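Local coordinates for Alr3699 protein (Nostoc sp., PDB 4XSO), which is probably a glycosyltransferase of the GT-B fold, built from two domains that each carry a parallel beta sheet flanked by helices, at residues A[205-210]-A[233-238]; A[100-105]-A[120-125]; A[182-187]-A[367-372]. All blocks are in the same frame, centred on the assembly; numbering follows the deposited sequence.

Overall arrangement
From the N terminus, the first loop to close is that of interaction 2, where strands 99-102 and 122-126 of the seven-stranded N-terminal sheet pair in parallel, joined by helix 105-118. Past that sheet's last strand the chain reaches 182-187, which opens the long loop of interaction 3. Nested inside this loop, interaction 1 joins strands 207-212 and 235-240 of the six-stranded second sheet. Interaction 3 closes 180 residues later, tying the loop after strand 175-177 to the break between helices 350-368 and 370-382. Interactions 1 and 2 lie on opposite sides of the chain's centre, about 44 Å between centres; the centre of interaction 3 is about 28 Å from the first and about 24 Å from the second.

Interaction 1 (A[205-210]-A[233-238]); sequences NNFVVG and PQVTAI
Asn206 and Thr236 meet because each first torsion turns a branch to its partner: Asn206 CG stands anti to its carbonyl carbon (chi1 -63°), and Thr236 CG2 takes the same position with OG1 between N and C (chi1 64°). The two side chains cross at about a right angle, amide carbon CG of Asn206 3.7 Å from methyl CG2 of Thr236. They lie at the start of a parallel strand pair, the two strands of a beta-alpha-beta unit in the Rossmann-like C-terminal domain of a GT-B protein. Gln234 O receives Phe207 N at 2.8 Å, and Asn206 ND2 adds a weak bond to the same oxygen. The ladder continues as Thr236 N gives to Phe207 O, Val209 N to Thr236 O at 2.9 Å, and Ile238 N to Val209 O. Each of these last three bonds is accompanied by a CA-H...O contact to the same acceptor.

Side chains alternate between the sheet faces. On one, Val209 CG2 reaches Val235 CG1 at 4.0 Å. From helix 221-228, the connection between the two strands, Leu224 covers Val209 and Ala237 while Leu228 covers Val235 and Ala237; from helix 336-348, Ile343 reaches Val209 and Ile347 reaches Val235. On the other face, Val208 CG1 approaches Ile238 CG2 obliquely at 4.1 Å, and Cys283 touches both residues. Gly210 lies beside Ile238 CG1, which approaches its CA to 3.6 Å. Strand 285-287 pairs with the far edge of strand 207-212. Thr236 OG1 has no polar partner in the model: it is buried against carbon, with Asn206 CB at 3.7 Å and Val208 CG2 at 3.9 Å.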
ATOM      1  N   ASN A 205      12.252  15.066  56.490  1.00 42.57           N
ATOM      2  CA  ASN A 205      11.244  14.885  57.531  1.00 44.25           C
ATOM      3  C   ASN A 205       9.838  14.867  57.021  1.00 39.96           C
ATOM      4  O   ASN A 205       8.918  14.954  57.803  1.00 44.52           O
ATOM      5  CB  ASN A 205      11.392  15.974  58.605  1.00 49.26           C
ATOM      6  CG  ASN A 205      12.744  15.919  59.275  1.00 54.41           C
ATOM      7  OD1 ASN A 205      13.070  14.937  59.919  1.00 67.53           O
ATOM      8  ND2 ASN A 205      13.550  16.949  59.089  1.00 60.96           N
ATOM      9  N   ASN A 206       9.657  14.744  55.713  1.00 36.39           N
ATOM     10  CA  ASN A 206       8.325  14.682  55.127  1.00 35.99           C
ATOM     11  C   ASN A 206       7.836  13.246  54.756  1.00 35.24           C
ATOM     12  O   ASN A 206       8.649  12.304  54.596  1.00 40.49           O
ATOM     13  CB  ASN A 206       8.310  15.501  53.844  1.00 36.71           C
ATOM     14  CG  ASN A 206       8.581  16.961  54.079  1.00 44.45           C
ATOM     15  OD1 ASN A 206       9.429  17.560  53.419  1.00 48.14           O
ATOM     16  ND2 ASN A 206       7.825  17.550  54.963  1.00 42.51           N
ATOM     17  N   PHE A 207       6.529  13.130  54.535  1.00 34.33           N
ATOM     18  CA  PHE A 207       5.963  11.964  53.839  1.00 34.57           C
ATOM     19  C   PHE A 207       5.830  12.372  52.386  1.00 34.59           C
ATOM     20  O   PHE A 207       5.010  13.230  52.021  1.00 37.75           O
ATOM     21  CB  PHE A 207       4.615  11.524  54.417  1.00 35.35           C
ATOM     22  CG  PHE A 207       4.124  10.206  53.908  1.00 35.30           C
ATOM     23  CD1 PHE A 207       3.424  10.138  52.705  1.00 34.81           C
ATOM     24  CD2 PHE A 207       4.417   9.018  54.598  1.00 36.56           C
ATOM     25  CE1 PHE A 207       3.005   8.935  52.207  1.00 36.84           C
ATOM     26  CE2 PHE A 207       3.959   7.797  54.115  1.00 37.43           C
ATOM     27  CZ  PHE A 207       3.238   7.760  52.917  1.00 37.79           C
ATOM     28  N   VAL A 208       6.660  11.758  51.550  1.00 31.92           N
ATOM     29  CA  VAL A 208       6.808  12.181  50.197  1.00 33.47           C
ATOM     30  C   VAL A 208       6.022  11.285  49.218  1.00 34.07           C
ATOM     31  O   VAL A 208       6.278  10.096  49.072  1.00 33.37           O
ATOM     32  CB  VAL A 208       8.300  12.178  49.815  1.00 34.50           C
ATOM     33  CG1 VAL A 208       8.483  12.525  48.347  1.00 32.60           C
ATOM     34  CG2 VAL A 208       9.092  13.153  50.670  1.00 34.14           C
ATOM     35  N   VAL A 209       5.106  11.900  48.514  1.00 29.42           N
ATOM     36  CA  VAL A 209       4.386  11.264  47.447  1.00 31.41           C
ATOM     37  C   VAL A 209       4.947  11.718  46.120  1.00 31.57           C
ATOM     38  O   VAL A 209       4.931  12.924  45.793  1.00 31.01           O
ATOM     39  CB  VAL A 209       2.893  11.621  47.451  1.00 30.21           C
ATOM     40  CG1 VAL A 209       2.178  10.844  46.359  1.00 33.70           C
ATOM     41  CG2 VAL A 209       2.271  11.313  48.793  1.00 32.93           C
ATOM     42  N   GLY A 210       5.412  10.770  45.304  1.00 31.36           N
ATOM     43  CA  GLY A 210       6.043  11.110  44.038  1.00 29.79           C
ATOM     44  C   GLY A 210       5.102  10.807  42.888  1.00 29.91           C
ATOM     45  O   GLY A 210       4.404   9.774  42.877  1.00 31.23           O
ATOM     46  N   PRO A 233       0.002  17.964  57.136  1.00 49.02           N
ATOM     47  CA  PRO A 233       0.985  18.941  56.630  1.00 47.18           C
ATOM     48  C   PRO A 233       2.388  18.379  56.346  1.00 40.98           C
ATOM     49  O   PRO A 233       3.082  18.940  55.534  1.00 42.51           O
ATOM     50  CB  PRO A 233       1.006  20.018  57.714  1.00 53.42           C
ATOM     51  CG  PRO A 233       0.435  19.370  58.949  1.00 53.33           C
ATOM     52  CD  PRO A 233      -0.473  18.273  58.504  1.00 55.34           C
ATOM     53  N   GLN A 234       2.779  17.268  56.968  1.00 37.17           N
ATOM     54  CA  GLN A 234       4.046  16.669  56.647  1.00 37.21           C
ATOM     55  C   GLN A 234       4.043  15.952  55.266  1.00 39.47           C
ATOM     56  O   GLN A 234       5.134  15.586  54.764  1.00 36.59           O
ATOM     57  CB  GLN A 234       4.540  15.725  57.759  1.00 41.39           C
ATOM     58  CG  GLN A 234       3.897  14.340  57.830  1.00 42.71           C
ATOM     59  CD  GLN A 234       2.570  14.377  58.545  1.00 51.49           C
ATOM     60  OE1 GLN A 234       1.974  15.444  58.686  1.00 50.24           O
ATOM     61  NE2 GLN A 234       2.099  13.217  59.003  1.00 50.95           N
ATOM     62  N   VAL A 235       2.860  15.833  54.627  1.00 37.12           N
ATOM     63  CA  VAL A 235       2.774  15.263  53.297  1.00 40.32           C
ATOM     64  C   VAL A 235       3.140  16.284  52.252  1.00 41.83           C
ATOM     65  O   VAL A 235       2.425  17.303  52.049  1.00 34.12           O
ATOM     66  CB  VAL A 235       1.371  14.676  52.957  1.00 44.08           C
ATOM     67  CG1 VAL A 235       1.370  14.052  51.551  1.00 41.58           C
ATOM     68  CG2 VAL A 235       0.937  13.644  53.988  1.00 42.51           C
ATOM     69  N   THR A 236       4.199  15.961  51.493  1.00 37.06           N
ATOM     70  CA  THR A 236       4.589  16.761  50.308  1.00 36.56           C
ATOM     71  C   THR A 236       4.658  15.924  49.035  1.00 39.01           C
ATOM     72  O   THR A 236       4.907  14.697  49.063  1.00 38.79           O
ATOM     73  CB  THR A 236       5.983  17.387  50.439  1.00 42.18           C
ATOM     74  OG1 THR A 236       6.933  16.347  50.498  1.00 44.11           O
ATOM     75  CG2 THR A 236       6.113  18.175  51.637  1.00 40.37           C
ATOM     76  N   ALA A 237       4.406  16.594  47.916  1.00 35.82           N
ATOM     77  CA  ALA A 237       4.412  15.948  46.622  1.00 36.37           C
ATOM     78  C   ALA A 237       5.652  16.389  45.810  1.00 36.97           C
ATOM     79  O   ALA A 237       6.054  17.535  45.868  1.00 34.06           O
ATOM     80  CB  ALA A 237       3.113  16.249  45.911  1.00 37.62           C
ATOM     81  N   ILE A 238       6.325  15.442  45.144  1.00 36.74           N
ATOM     82  CA  ILE A 238       7.318  15.778  44.157  1.00 33.53           C
ATOM     83  C   ILE A 238       6.757  15.384  42.848  1.00 30.96           C
ATOM     84  O   ILE A 238       6.265  14.244  42.669  1.00 32.16           O
ATOM     85  CB  ILE A 238       8.731  15.139  44.412  1.00 37.99           C
ATOM     86  CG1 ILE A 238       8.663  13.622  44.399  1.00 40.01           C
ATOM     87  CG2 ILE A 238       9.318  15.581  45.747  1.00 35.26           C
ATOM     88  CD1 ILE A 238      10.045  12.978  44.314  1.00 45.30           C
TER

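Interaction 2 (A[100-105]-A[120-125])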
ATOM      1  N   ILE A 100       8.673  -9.199   9.823  1.00 31.45           N
ATOM      2  CA  ILE A 100       8.378  -7.804   9.983  1.00 28.15           C
ATOM      3  C   ILE A 100       7.624  -7.679  11.289  1.00 32.49           C
ATOM      4  O   ILE A 100       6.615  -8.395  11.500  1.00 28.62           O
ATOM      5  CB  ILE A 100       7.480  -7.258   8.838  1.00 27.89           C
ATOM      6  CG1 ILE A 100       8.155  -7.407   7.483  1.00 33.31           C
ATOM      7  CG2 ILE A 100       7.141  -5.820   9.029  1.00 28.07           C
ATOM      8  CD1 ILE A 100       7.106  -7.180   6.378  1.00 34.51           C
ATOM      9  N   TYR A 101       8.113  -6.771  12.168  1.00 32.06           N
ATOM     10  CA  TYR A 101       7.547  -6.642  13.519  1.00 32.92           C
ATOM     11  C   TYR A 101       7.119  -5.193  13.684  1.00 33.03           C
ATOM     12  O   TYR A 101       7.949  -4.294  13.867  1.00 31.85           O
ATOM     13  CB  TYR A 101       8.609  -7.097  14.532  1.00 32.01           C
ATOM     14  CG  TYR A 101       8.222  -7.279  15.950  1.00 30.86           C
ATOM     15  CD1 TYR A 101       7.864  -6.217  16.749  1.00 32.44           C
ATOM     16  CD2 TYR A 101       8.397  -8.525  16.557  1.00 36.00           C
ATOM     17  CE1 TYR A 101       7.631  -6.381  18.111  1.00 33.63           C
ATOM     18  CE2 TYR A 101       8.149  -8.718  17.919  1.00 33.27           C
ATOM     19  CZ  TYR A 101       7.767  -7.657  18.691  1.00 32.43           C
ATOM     20  OH  TYR A 101       7.533  -7.849  20.035  1.00 30.08           O
ATOM     21  N   ALA A 102       5.827  -4.981  13.491  1.00 29.61           N
ATOM     22  CA  ALA A 102       5.207  -3.632  13.542  1.00 31.03           C
ATOM     23  C   ALA A 102       4.799  -3.301  14.962  1.00 29.76           C
ATOM     24  O   ALA A 102       4.039  -4.050  15.603  1.00 28.68           O
ATOM     25  CB  ALA A 102       4.007  -3.583  12.623  1.00 30.29           C
ATOM     26  N   ASN A 103       5.282  -2.142  15.414  1.00 30.51           N
ATOM     27  CA  ASN A 103       5.188  -1.722  16.785  1.00 31.08           C
ATOM     28  C   ASN A 103       4.192  -0.567  17.059  1.00 30.61           C
ATOM     29  O   ASN A 103       4.011  -0.165  18.193  1.00 31.23           O
ATOM     30  CB  ASN A 103       6.588  -1.395  17.292  1.00 30.96           C
ATOM     31  CG  ASN A 103       6.697  -1.520  18.813  1.00 31.21           C
ATOM     32  OD1 ASN A 103       6.448  -2.562  19.349  1.00 31.13           O
ATOM     33  ND2 ASN A 103       7.115  -0.449  19.491  1.00 34.68           N
ATOM     34  N   THR A 104       3.551  -0.066  16.013  1.00 33.59           N
ATOM     35  CA  THR A 104       2.618   1.047  16.121  1.00 30.72           C
ATOM     36  C   THR A 104       1.650   0.898  14.984  1.00 29.99           C
ATOM     37  O   THR A 104       1.820   0.022  14.100  1.00 26.86           O
ATOM     38  CB  THR A 104       3.285   2.455  16.011  1.00 32.63           C
ATOM     39  OG1 THR A 104       3.713   2.690  14.655  1.00 33.52           O
ATOM     40  CG2 THR A 104       4.423   2.611  16.979  1.00 34.48           C
ATOM     41  N   GLN A 105       0.555   1.686  15.028  1.00 33.24           N
ATOM     42  CA  GLN A 105      -0.517   1.534  14.024  1.00 32.82           C
ATOM     43  C   GLN A 105      -0.181   1.789  12.584  1.00 32.63           C
ATOM     44  O   GLN A 105      -0.547   1.017  11.698  1.00 32.28           O
ATOM     45  CB  GLN A 105      -1.716   2.439  14.337  1.00 41.42           C
ATOM     46  CG  GLN A 105      -2.675   1.864  15.319  1.00 45.61           C
ATOM     47  CD  GLN A 105      -3.898   2.764  15.536  1.00 52.35           C
ATOM     48  OE1 GLN A 105      -4.121   3.272  16.649  1.00 58.34           O
ATOM     49  NE2 GLN A 105      -4.678   2.980  14.473  1.00 45.39           N
ATOM     50  N   ARG A 120       6.781 -12.043   3.605  1.00 39.41           N
ATOM     51  CA  ARG A 120       7.398 -12.258   4.922  1.00 37.16           C
ATOM     52  C   ARG A 120       6.329 -12.225   6.011  1.00 33.57           C
ATOM     53  O   ARG A 120       5.413 -11.437   5.930  1.00 33.27           O
ATOM     54  CB  ARG A 120       8.395 -11.116   5.180  1.00 38.76           C
ATOM     55  CG  ARG A 120       9.452 -10.962   4.105  1.00 39.41           C
ATOM     56  CD  ARG A 120      10.458 -12.103   4.240  1.00 42.11           C
ATOM     57  NE  ARG A 120      11.590 -11.966   3.305  1.00 39.93           N
ATOM     58  CZ  ARG A 120      11.753 -12.667   2.180  1.00 46.86           C
ATOM     59  NH1 ARG A 120      10.828 -13.537   1.746  1.00 43.53           N
ATOM     60  NH2 ARG A 120      12.860 -12.474   1.469  1.00 44.67           N
ATOM     61  N   PRO A 121       6.428 -13.100   7.017  1.00 31.12           N
ATOM     62  CA  PRO A 121       5.390 -12.996   8.062  1.00 34.46           C
ATOM     63  C   PRO A 121       5.445 -11.644   8.840  1.00 32.64           C
ATOM     64  O   PRO A 121       6.445 -10.951   8.844  1.00 36.76           O
ATOM     65  CB  PRO A 121       5.691 -14.154   8.986  1.00 36.89           C
ATOM     66  CG  PRO A 121       7.144 -14.539   8.681  1.00 42.63           C
ATOM     67  CD  PRO A 121       7.410 -14.165   7.262  1.00 36.36           C
ATOM     68  N   LEU A 122       4.346 -11.327   9.485  1.00 28.82           N
ATOM     69  CA  LEU A 122       4.159 -10.088  10.173  1.00 28.65           C
ATOM     70  C   LEU A 122       3.653 -10.396  11.587  1.00 30.71           C
ATOM     71  O   LEU A 122       2.736 -11.214  11.802  1.00 28.44           O
ATOM     72  CB  LEU A 122       3.126  -9.286   9.432  1.00 28.40           C
ATOM     73  CG  LEU A 122       2.544  -8.045  10.097  1.00 33.02           C
ATOM     74  CD1 LEU A 122       3.599  -6.968  10.103  1.00 31.80           C
ATOM     75  CD2 LEU A 122       1.232  -7.561   9.405  1.00 32.60           C
ATOM     76  N   VAL A 123       4.251  -9.674  12.514  1.00 27.41           N
ATOM     77  CA  VAL A 123       3.852  -9.599  13.903  1.00 26.25           C
ATOM     78  C   VAL A 123       3.510  -8.163  14.163  1.00 25.38           C
ATOM     79  O   VAL A 123       4.219  -7.260  13.751  1.00 26.73           O
ATOM     80  CB  VAL A 123       5.001  -9.975  14.868  1.00 30.16           C
ATOM     81  CG1 VAL A 123       4.506  -9.762  16.280  1.00 34.21           C
ATOM     82  CG2 VAL A 123       5.457 -11.439  14.666  1.00 33.06           C
ATOM     83  N   TYR A 124       2.388  -7.953  14.803  1.00 27.70           N
ATOM     84  CA  TYR A 124       1.968  -6.691  15.283  1.00 24.96           C
ATOM     85  C   TYR A 124       2.041  -6.715  16.834  1.00 28.29           C
ATOM     86  O   TYR A 124       1.413  -7.535  17.454  1.00 28.89           O
ATOM     87  CB  TYR A 124       0.510  -6.483  14.875  1.00 30.05           C
ATOM     88  CG  TYR A 124      -0.187  -5.203  15.322  1.00 28.19           C
ATOM     89  CD1 TYR A 124       0.493  -4.055  15.543  1.00 31.78           C
ATOM     90  CD2 TYR A 124      -1.596  -5.171  15.443  1.00 34.60           C
ATOM     91  CE1 TYR A 124      -0.163  -2.891  15.902  1.00 29.62           C
ATOM     92  CE2 TYR A 124      -2.271  -4.023  15.806  1.00 29.09           C
ATOM     93  CZ  TYR A 124      -1.537  -2.884  16.021  1.00 35.21           C
ATOM     94  OH  TYR A 124      -2.158  -1.698  16.333  1.00 39.20           O
ATOM     95  N   HIS A 125       2.812  -5.816  17.411  1.00 28.79           N
ATOM     96  CA  HIS A 125       2.835  -5.606  18.863  1.00 28.88           C
ATOM     97  C   HIS A 125       2.043  -4.414  19.196  1.00 32.55           C
ATOM     98  O   HIS A 125       2.392  -3.319  18.775  1.00 28.54           O
ATOM     99  CB  HIS A 125       4.256  -5.376  19.305  1.00 33.53           C
ATOM    100  CG  HIS A 125       4.434  -5.526  20.760  1.00 32.74           C
ATOM    101  ND1 HIS A 125       5.559  -6.087  21.292  1.00 34.23           N
ATOM    102  CD2 HIS A 125       3.627  -5.211  21.805  1.00 38.91           C
ATOM    103  CE1 HIS A 125       5.463  -6.089  22.608  1.00 41.39           C
ATOM    104  NE2 HIS A 125       4.306  -5.557  22.946  1.00 36.56           N
TER
HETATM  105  O   HOH W   1       1.371  -0.696  18.985  1.00 36.88           O
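The Tyr101 ring has Val123 CG1 over one face, 4.0 Å above the plane and offset toward the rim, while its phenol oxygen comes to the edge of the His125 ring. Tyr101 OH and His125 ND1 are hydrogen-bonded at 2.9 Å. Strand alternation puts both side chains on the face of Val123, and similar first torsions, CG anti to the backbone N (chi1 -170° and -164°), let them run alongside each other in the same direction until OH meets ND1. Their rings meet rim to rim, planes 53° apart. Phe11 packs edge-to-face with Tyr101, and His127 stacks with His125. The Asn103 amide stands nearly upright to the imidazole, OD1 3.6 Å from His125 CB; this oxygen accepts from His127 NE2. Across the sheet, the Tyr124 ring has Ala102 O at its edge, 3.5 Å from CD1, and Gln105 CG lies near its OH. On that face Leu122 CD1 touches both Ile100 CG2, at 3.9 Å, and Ala102 CB.

The backbones are joined by four bonds: Ile100 N to Pro121 O, Val123 N to Ile100 O, Ala102 N to Val123 O and His125 N to Ala102 O, the last at 2.8 Å. Just beyond the end of strand 99-102, one water donates to both Asn103 O and His125 O, bridging the two backbone segments. The His125 side chain is about 5 Å from a bound glycerol. With helix 105-118 as its connection, the pair forms a parallel beta-alpha-beta unit at the centre of the Rossmann-like N-terminal domain of the GT-B fold.

Interaction 3 (A[182-187]-A[367-372]); sequences FDINLY and RFDVVT
Phe182 and Phe368 lie side by side and point the same way, with CD1 of the first 3.9 Å from CB of the second. Phe182 CG, anti to its carbonyl carbon (chi1 -59°), sits beside its own N, which puts the ring edge at Phe368 O, in the ring plane. That oxygen also accepts Phe182 N at 2.8 Å, nearly in line with its carbonyl. The return bond, Val370 N to Phe182 O at 3.0 Å, arrives from above the carbonyl plane but is straight at the hydrogen (171°). Val370 packs over this backbone, CB 3.5 Å from Phe182 N.

Ile184 crosses Asp369 at about a right angle, its CG2 methyl 4.0 Å from Asp369 CA. Asp369 is the N-cap of helix 370-382: its OD1 accepts Val371 N from above the carboxylate plane. The same oxygen takes a hydrogen from a water that in turn accepts Ile184 N, so one carboxylate oxygen serves both the cap and the bridge.

The loop after strand 175-177 thus meets the break between helices 350-368 and 370-382, in the region linking the two domains, consistent with the GT-B pattern of a C-terminal helix crossing back to the N-terminal domain. Helix 298-305 packs on both phenylalanine side chains, Val301 touching each; Tyr179 meets the Phe368 ring edge-to-face, and Tyr187 OH bonds Glu302 of the same helix.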
ATOM      1  N   PHE A 182      11.550  -5.332  32.387  1.00 33.32           N
ATOM      2  CA  PHE A 182      12.432  -4.395  33.073  1.00 31.99           C
ATOM      3  C   PHE A 182      13.662  -5.110  33.648  1.00 30.29           C
ATOM      4  O   PHE A 182      13.544  -6.202  34.166  1.00 27.99           O
ATOM      5  CB  PHE A 182      11.656  -3.745  34.236  1.00 31.05           C
ATOM      6  CG  PHE A 182      10.439  -3.015  33.777  1.00 31.79           C
ATOM      7  CD1 PHE A 182       9.258  -3.706  33.547  1.00 29.57           C
ATOM      8  CD2 PHE A 182      10.480  -1.622  33.556  1.00 31.53           C
ATOM      9  CE1 PHE A 182       8.132  -3.048  33.031  1.00 35.31           C
ATOM     10  CE2 PHE A 182       9.355  -0.977  33.131  1.00 33.98           C
ATOM     11  CZ  PHE A 182       8.168  -1.699  32.875  1.00 33.48           C
ATOM     12  N   ASP A 183      14.816  -4.452  33.634  1.00 29.47           N
ATOM     13  CA  ASP A 183      15.988  -4.984  34.319  1.00 31.63           C
ATOM     14  C   ASP A 183      15.800  -4.742  35.786  1.00 27.71           C
ATOM     15  O   ASP A 183      15.895  -3.602  36.210  1.00 30.50           O
ATOM     16  CB  ASP A 183      17.215  -4.280  33.868  1.00 36.37           C
ATOM     17  CG  ASP A 183      18.482  -4.862  34.513  1.00 37.22           C
ATOM     18  OD1 ASP A 183      18.473  -5.581  35.528  1.00 36.64           O
ATOM     19  OD2 ASP A 183      19.500  -4.639  33.905  1.00 48.59           O
ATOM     20  N   ILE A 184      15.557  -5.779  36.554  1.00 27.40           N
ATOM     21  CA  ILE A 184      14.994  -5.555  37.911  1.00 33.12           C
ATOM     22  C   ILE A 184      15.985  -4.934  38.885  1.00 32.44           C
ATOM     23  O   ILE A 184      15.596  -4.174  39.742  1.00 32.38           O
ATOM     24  CB  ILE A 184      14.284  -6.760  38.518  1.00 37.24           C
ATOM     25  CG1 ILE A 184      15.279  -7.846  38.970  1.00 40.48           C
ATOM     26  CG2 ILE A 184      13.243  -7.313  37.549  1.00 34.52           C
ATOM     27  CD1 ILE A 184      14.635  -9.132  39.445  1.00 41.26           C
ATOM     28  N   ASN A 185      17.259  -5.205  38.660  1.00 32.37           N
ATOM     29  CA  ASN A 185      18.360  -4.685  39.484  1.00 33.45           C
ATOM     30  C   ASN A 185      18.635  -3.213  39.289  1.00 29.62           C
ATOM     31  O   ASN A 185      19.078  -2.542  40.226  1.00 33.29           O
ATOM     32  CB  ASN A 185      19.620  -5.568  39.248  1.00 32.80           C
ATOM     33  CG  ASN A 185      19.427  -6.968  39.746  1.00 31.39           C
ATOM     34  OD1 ASN A 185      18.631  -7.247  40.649  1.00 35.77           O
ATOM     35  ND2 ASN A 185      20.118  -7.876  39.147  1.00 37.41           N
ATOM     36  N   LEU A 186      18.191  -2.645  38.163  1.00 32.06           N
ATOM     37  CA  LEU A 186      18.200  -1.209  38.041  1.00 34.54           C
ATOM     38  C   LEU A 186      17.293  -0.501  39.032  1.00 29.52           C
ATOM     39  O   LEU A 186      17.368   0.702  39.160  1.00 33.18           O
ATOM     40  CB  LEU A 186      17.852  -0.731  36.650  1.00 41.34           C
ATOM     41  CG  LEU A 186      18.670  -1.282  35.485  1.00 47.33           C
ATOM     42  CD1 LEU A 186      18.193  -0.548  34.224  1.00 48.60           C
ATOM     43  CD2 LEU A 186      20.181  -1.213  35.698  1.00 49.96           C
ATOM     44  N   TYR A 187      16.476  -1.207  39.776  1.00 29.94           N
ATOM     45  CA  TYR A 187      15.474  -0.540  40.574  1.00 33.15           C
ATOM     46  C   TYR A 187      15.816  -0.661  42.064  1.00 31.99           C
ATOM     47  O   TYR A 187      15.016  -0.339  42.931  1.00 31.65           O
ATOM     48  CB  TYR A 187      14.073  -1.049  40.201  1.00 31.09           C
ATOM     49  CG  TYR A 187      13.737  -0.644  38.795  1.00 32.95           C
ATOM     50  CD1 TYR A 187      13.176   0.597  38.513  1.00 34.35           C
ATOM     51  CD2 TYR A 187      14.027  -1.502  37.698  1.00 35.16           C
ATOM     52  CE1 TYR A 187      12.909   0.989  37.197  1.00 35.90           C
ATOM     53  CE2 TYR A 187      13.739  -1.120  36.393  1.00 33.75           C
ATOM     54  CZ  TYR A 187      13.169   0.128  36.139  1.00 35.37           C
ATOM     55  OH  TYR A 187      12.935   0.518  34.827  1.00 35.16           O
ATOM     56  N   ARG A 367       6.852 -11.237  37.578  1.00 29.95           N
ATOM     57  CA  ARG A 367       6.059 -11.035  36.339  1.00 28.15           C
ATOM     58  C   ARG A 367       6.679 -10.215  35.233  1.00 28.73           C
ATOM     59  O   ARG A 367       6.342 -10.390  34.108  1.00 29.93           O
ATOM     60  CB  ARG A 367       4.739 -10.324  36.774  1.00 28.38           C
ATOM     61  CG  ARG A 367       3.954 -11.118  37.826  1.00 30.62           C
ATOM     62  CD  ARG A 367       2.652 -10.380  38.280  1.00 38.23           C
ATOM     63  NE  ARG A 367       1.741 -10.266  37.140  1.00 35.38           N
ATOM     64  CZ  ARG A 367       0.689  -9.449  37.056  1.00 37.74           C
ATOM     65  NH1 ARG A 367       0.348  -8.644  38.041  1.00 36.90           N
ATOM     66  NH2 ARG A 367      -0.027  -9.439  35.935  1.00 36.90           N
ATOM     67  N   PHE A 368       7.534  -9.232  35.554  1.00 27.87           N
ATOM     68  CA  PHE A 368       7.968  -8.234  34.602  1.00 27.80           C
ATOM     69  C   PHE A 368       9.505  -8.206  34.389  1.00 28.29           C
ATOM     70  O   PHE A 368      10.050  -7.273  33.795  1.00 30.21           O
ATOM     71  CB  PHE A 368       7.469  -6.885  35.046  1.00 27.28           C
ATOM     72  CG  PHE A 368       6.007  -6.891  35.345  1.00 25.81           C
ATOM     73  CD1 PHE A 368       5.093  -7.174  34.349  1.00 26.10           C
ATOM     74  CD2 PHE A 368       5.554  -6.681  36.626  1.00 29.34           C
ATOM     75  CE1 PHE A 368       3.717  -7.173  34.658  1.00 32.85           C
ATOM     76  CE2 PHE A 368       4.177  -6.717  36.951  1.00 29.07           C
ATOM     77  CZ  PHE A 368       3.279  -6.944  35.988  1.00 28.66           C
ATOM     78  N   ASP A 369      10.177  -9.255  34.847  1.00 30.23           N
ATOM     79  CA  ASP A 369      11.630  -9.392  34.596  1.00 28.32           C
ATOM     80  C   ASP A 369      11.876  -9.483  33.091  1.00 26.97           C
ATOM     81  O   ASP A 369      11.310 -10.329  32.415  1.00 26.07           O
ATOM     82  CB  ASP A 369      12.149 -10.591  35.360  1.00 27.40           C
ATOM     83  CG  ASP A 369      13.673 -10.737  35.302  1.00 30.49           C
ATOM     84  OD1 ASP A 369      14.339 -10.097  34.474  1.00 34.22           O
ATOM     85  OD2 ASP A 369      14.176 -11.522  36.148  1.00 37.30           O
ATOM     86  N   VAL A 370      12.653  -8.553  32.576  1.00 28.91           N
ATOM     87  CA  VAL A 370      13.014  -8.545  31.170  1.00 31.19           C
ATOM     88  C   VAL A 370      13.597  -9.858  30.674  1.00 32.58           C
ATOM     89  O   VAL A 370      13.368 -10.175  29.512  1.00 28.74           O
ATOM     90  CB  VAL A 370      13.933  -7.363  30.792  1.00 32.53           C
ATOM     91  CG1 VAL A 370      15.378  -7.581  31.270  1.00 32.56           C
ATOM     92  CG2 VAL A 370      13.859  -7.106  29.282  1.00 36.20           C
ATOM     93  N   VAL A 371      14.235 -10.657  31.550  1.00 31.60           N
ATOM     94  CA  VAL A 371      14.748 -11.974  31.147  1.00 33.64           C
ATOM     95  C   VAL A 371      13.633 -12.909  30.814  1.00 31.54           C
ATOM     96  O   VAL A 371      13.615 -13.527  29.743  1.00 28.93           O
ATOM     97  CB  VAL A 371      15.701 -12.626  32.203  1.00 35.92           C
ATOM     98  CG1 VAL A 371      16.158 -14.008  31.750  1.00 39.61           C
ATOM     99  CG2 VAL A 371      16.895 -11.723  32.439  1.00 38.82           C
ATOM    100  N   THR A 372      12.614 -12.899  31.633  1.00 31.00           N
ATOM    101  CA  THR A 372      11.473 -13.725  31.394  1.00 32.21           C
ATOM    102  C   THR A 372      10.672 -13.247  30.190  1.00 31.89           C
ATOM    103  O   THR A 372      10.279 -14.082  29.328  1.00 30.55           O
ATOM    104  CB  THR A 372      10.569 -13.716  32.638  1.00 40.60           C
ATOM    105  OG1 THR A 372      11.384 -14.024  33.773  1.00 33.91           O
ATOM    106  CG2 THR A 372       9.363 -14.658  32.492  1.00 39.83           C
TER
HETATM  107  O   HOH W   2      16.197  -8.347  35.221  1.00 39.20           O